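Long-range contact in beta-2-microglobulin (Ctenopharyngodon idella, PDB 6LBE), which probably serves as the immunoglobulin-like light chain of fish MHC class I molecules, supporting peptide presentation to the immune system: residues 8-12 and 92-96. Sequence-based numbering, arbitrary orientation.
Sequences VQVYS and SYTWE
V8 sits over one face of the Y93 ring, the two side chains crossing at about a right angle. Its CB sits 3.7 Å from the ring centroid and only 5° off the ring normal, a CH-pi contact. CG1 adds apolar packing, 3.5 Å from CD1 of Y93. V10 touches both aromatic residues, one with each methyl. CG2 meets CB of Y93 at 3.8 Å, and CG1, placed anti to the backbone N (chi1 -159°), meets CB of W95 at 3.7 Å.

The W95 indole meets 8-12 with its edge. V10 C and Y11 CA lie at this edge, in the ring plane. S12 OG also approaches the edge, 3.4 Å from CZ2 of W95, and hydrogen-bonds to the backbone O of N14.

No direct hydrogen bond joins the segments. One water accepts from both S12 N (3.2 Å) and W95 NE1 (3.1 Å), so it bridges two donors that cannot pair with each other.

Within this chain, strands 7-12 and 91-94 are outermost strands of different sheets. Each bonds within its own sheet, Y11 to I25 and Y93 to C81. F71 packs edge-to-face with W95. First and last strands face each other across two antiparallel sheets linked by the C26-C81 disulfide, with V10 on C81, as in an immunoglobulin C1-set domain.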
ATOM      1  N   VAL B   8       9.413  -3.624  -9.379  1.00 16.22           N
ATOM      2  CA  VAL B   8      10.068  -2.409  -8.896  1.00 17.38           C
ATOM      3  C   VAL B   8       9.747  -1.242  -9.825  1.00 16.83           C
ATOM      4  O   VAL B   8       9.861  -1.364 -11.050  1.00 19.61           O
ATOM      5  CB  VAL B   8      11.592  -2.606  -8.755  1.00 17.47           C
ATOM      6  CG1 VAL B   8      12.288  -1.295  -8.558  1.00 15.55           C
ATOM      7  CG2 VAL B   8      11.872  -3.495  -7.573  1.00 15.99           C
ATOM      8  N   GLN B   9       9.330  -0.117  -9.240  1.00 13.54           N
ATOM      9  CA  GLN B   9       8.948   1.069  -9.998  1.00 12.93           C
ATOM     10  C   GLN B   9       9.637   2.289  -9.411  1.00 15.13           C
ATOM     11  O   GLN B   9       9.428   2.612  -8.238  1.00 14.65           O
ATOM     12  CB  GLN B   9       7.433   1.256  -9.993  1.00 13.08           C
ATOM     13  CG  GLN B   9       6.725   0.287 -10.907  1.00 18.04           C
ATOM     14  CD  GLN B   9       5.223   0.286 -10.718  1.00 18.93           C
ATOM     15  OE1 GLN B   9       4.692  -0.451  -9.877  1.00 22.87           O
ATOM     16  NE2 GLN B   9       4.529   1.085 -11.508  1.00 15.20           N
ATOM     17  N   VAL B  10      10.458   2.954 -10.224  1.00 15.69           N
ATOM     18  CA  VAL B  10      11.183   4.161  -9.842  1.00 13.76           C
ATOM     19  C   VAL B  10      10.545   5.348 -10.549  1.00 15.18           C
ATOM     20  O   VAL B  10      10.412   5.350 -11.779  1.00 12.67           O
ATOM     21  CB  VAL B  10      12.676   4.068 -10.208  1.00 15.51           C
ATOM     22  CG1 VAL B  10      13.493   5.046  -9.368  1.00 14.43           C
ATOM     23  CG2 VAL B  10      13.187   2.641 -10.083  1.00 13.46           C
ATOM     24  N   TYR B  11      10.173   6.363  -9.779  1.00 15.58           N
ATOM     25  CA  TYR B  11       9.556   7.560 -10.335  1.00 12.27           C
ATOM     26  C   TYR B  11       9.813   8.730  -9.398  1.00 12.71           C
ATOM     27  O   TYR B  11      10.283   8.559  -8.267  1.00 12.82           O
ATOM     28  CB  TYR B  11       8.052   7.376 -10.546  1.00 10.97           C
ATOM     29  CG  TYR B  11       7.297   6.839  -9.347  1.00 10.48           C
ATOM     30  CD1 TYR B  11       7.251   5.473  -9.086  1.00 11.71           C
ATOM     31  CD2 TYR B  11       6.623   7.691  -8.478  1.00 10.85           C
ATOM     32  CE1 TYR B  11       6.548   4.964  -7.999  1.00 11.58           C
ATOM     33  CE2 TYR B  11       5.921   7.198  -7.377  1.00 11.28           C
ATOM     34  CZ  TYR B  11       5.884   5.828  -7.149  1.00 12.57           C
ATOM     35  OH  TYR B  11       5.182   5.319  -6.083  1.00  9.25           O
ATOM     36  N   SER B  12       9.486   9.925  -9.887  1.00 12.33           N
ATOM     37  CA  SER B  12       9.537  11.152  -9.111  1.00 11.38           C
ATOM     38  C   SER B  12       8.129  11.596  -8.739  1.00 11.56           C
ATOM     39  O   SER B  12       7.157  11.293  -9.436  1.00 13.80           O
ATOM     40  CB  SER B  12      10.250  12.250  -9.892  1.00 14.62           C
ATOM     41  OG  SER B  12       9.933  12.195 -11.271  1.00 20.64           O
ATOM     42  N   SER B  92      19.285  -3.552  -9.917  1.00 18.07           N
ATOM     43  CA  SER B  92      19.320  -2.102 -10.020  1.00 17.43           C
ATOM     44  C   SER B  92      18.381  -1.631 -11.123  1.00 17.27           C
ATOM     45  O   SER B  92      18.347  -2.210 -12.206  1.00 15.11           O
ATOM     46  CB  SER B  92      20.739  -1.619 -10.300  1.00 17.99           C
ATOM     47  OG  SER B  92      20.745  -0.313 -10.848  1.00 23.14           O
ATOM     48  N   TYR B  93      17.640  -0.562 -10.838  1.00 18.09           N
ATOM     49  CA  TYR B  93      16.588  -0.041 -11.707  1.00 17.64           C
ATOM     50  C   TYR B  93      16.787   1.458 -11.826  1.00 15.75           C
ATOM     51  O   TYR B  93      16.834   2.155 -10.809  1.00 13.96           O
ATOM     52  CB  TYR B  93      15.193  -0.352 -11.144  1.00 17.42           C
ATOM     53  CG  TYR B  93      14.936  -1.825 -10.922  1.00 21.06           C
ATOM     54  CD1 TYR B  93      15.404  -2.476  -9.770  1.00 17.77           C
ATOM     55  CD2 TYR B  93      14.241  -2.571 -11.862  1.00 17.26           C
ATOM     56  CE1 TYR B  93      15.181  -3.825  -9.570  1.00 16.33           C
ATOM     57  CE2 TYR B  93      14.003  -3.917 -11.655  1.00 18.99           C
ATOM     58  CZ  TYR B  93      14.478  -4.535 -10.518  1.00 18.68           C
ATOM     59  OH  TYR B  93      14.241  -5.875 -10.341  1.00 28.03           O
ATOM     60  N   THR B  94      16.888   1.951 -13.060  1.00 14.01           N
ATOM     61  CA  THR B  94      17.322   3.321 -13.328  1.00 16.36           C
ATOM     62  C   THR B  94      16.132   4.261 -13.502  1.00 17.33           C
ATOM     63  O   THR B  94      15.234   4.007 -14.309  1.00 14.57           O
ATOM     64  CB  THR B  94      18.210   3.355 -14.571  1.00 18.85           C
ATOM     65  OG1 THR B  94      19.293   2.431 -14.396  1.00 24.06           O
ATOM     66  CG2 THR B  94      18.774   4.744 -14.782  1.00 22.70           C
ATOM     67  N   TRP B  95      16.129   5.351 -12.756  1.00 17.59           N
ATOM     68  CA  TRP B  95      15.046   6.305 -12.898  1.00 14.73           C
ATOM     69  C   TRP B  95      15.098   6.957 -14.276  1.00 23.30           C
ATOM     70  O   TRP B  95      16.130   7.515 -14.681  1.00 19.35           O
ATOM     71  CB  TRP B  95      15.117   7.355 -11.807  1.00 14.88           C
ATOM     72  CG  TRP B  95      14.093   8.439 -11.957  1.00 17.03           C
ATOM     73  CD1 TRP B  95      12.744   8.343 -11.723  1.00 15.39           C
ATOM     74  CD2 TRP B  95      14.335   9.787 -12.370  1.00 15.35           C
ATOM     75  NE1 TRP B  95      12.137   9.550 -11.969  1.00 13.39           N
ATOM     76  CE2 TRP B  95      13.091  10.455 -12.366  1.00 17.64           C
ATOM     77  CE3 TRP B  95      15.483  10.496 -12.742  1.00 14.79           C
ATOM     78  CZ2 TRP B  95      12.966  11.802 -12.720  1.00 18.21           C
ATOM     79  CZ3 TRP B  95      15.358  11.821 -13.094  1.00 16.89           C
ATOM     80  CH2 TRP B  95      14.105  12.464 -13.085  1.00 18.92           C
ATOM     81  N   GLU B  96      13.977   6.868 -15.001  1.00 24.21           N
ATOM     82  CA  GLU B  96      13.827   7.509 -16.290  1.00 19.15           C
ATOM     83  C   GLU B  96      12.771   8.601 -16.201  1.00 20.80           C
ATOM     84  O   GLU B  96      11.590   8.296 -15.965  1.00 22.69           O
ATOM     85  CB  GLU B  96      13.444   6.478 -17.346  1.00 25.42           C
ATOM     86  CG  GLU B  96      14.480   5.418 -17.588  1.00 26.38           C
ATOM     87  CD  GLU B  96      15.781   5.969 -18.157  1.00 36.09           C
ATOM     88  OE1 GLU B  96      15.842   7.171 -18.521  1.00 28.67           O
ATOM     89  OE2 GLU B  96      16.752   5.176 -18.243  1.00 43.40           O
TER
HETATM   90  O   HOH W   1       9.314   9.983 -13.087  1.00 17.86           O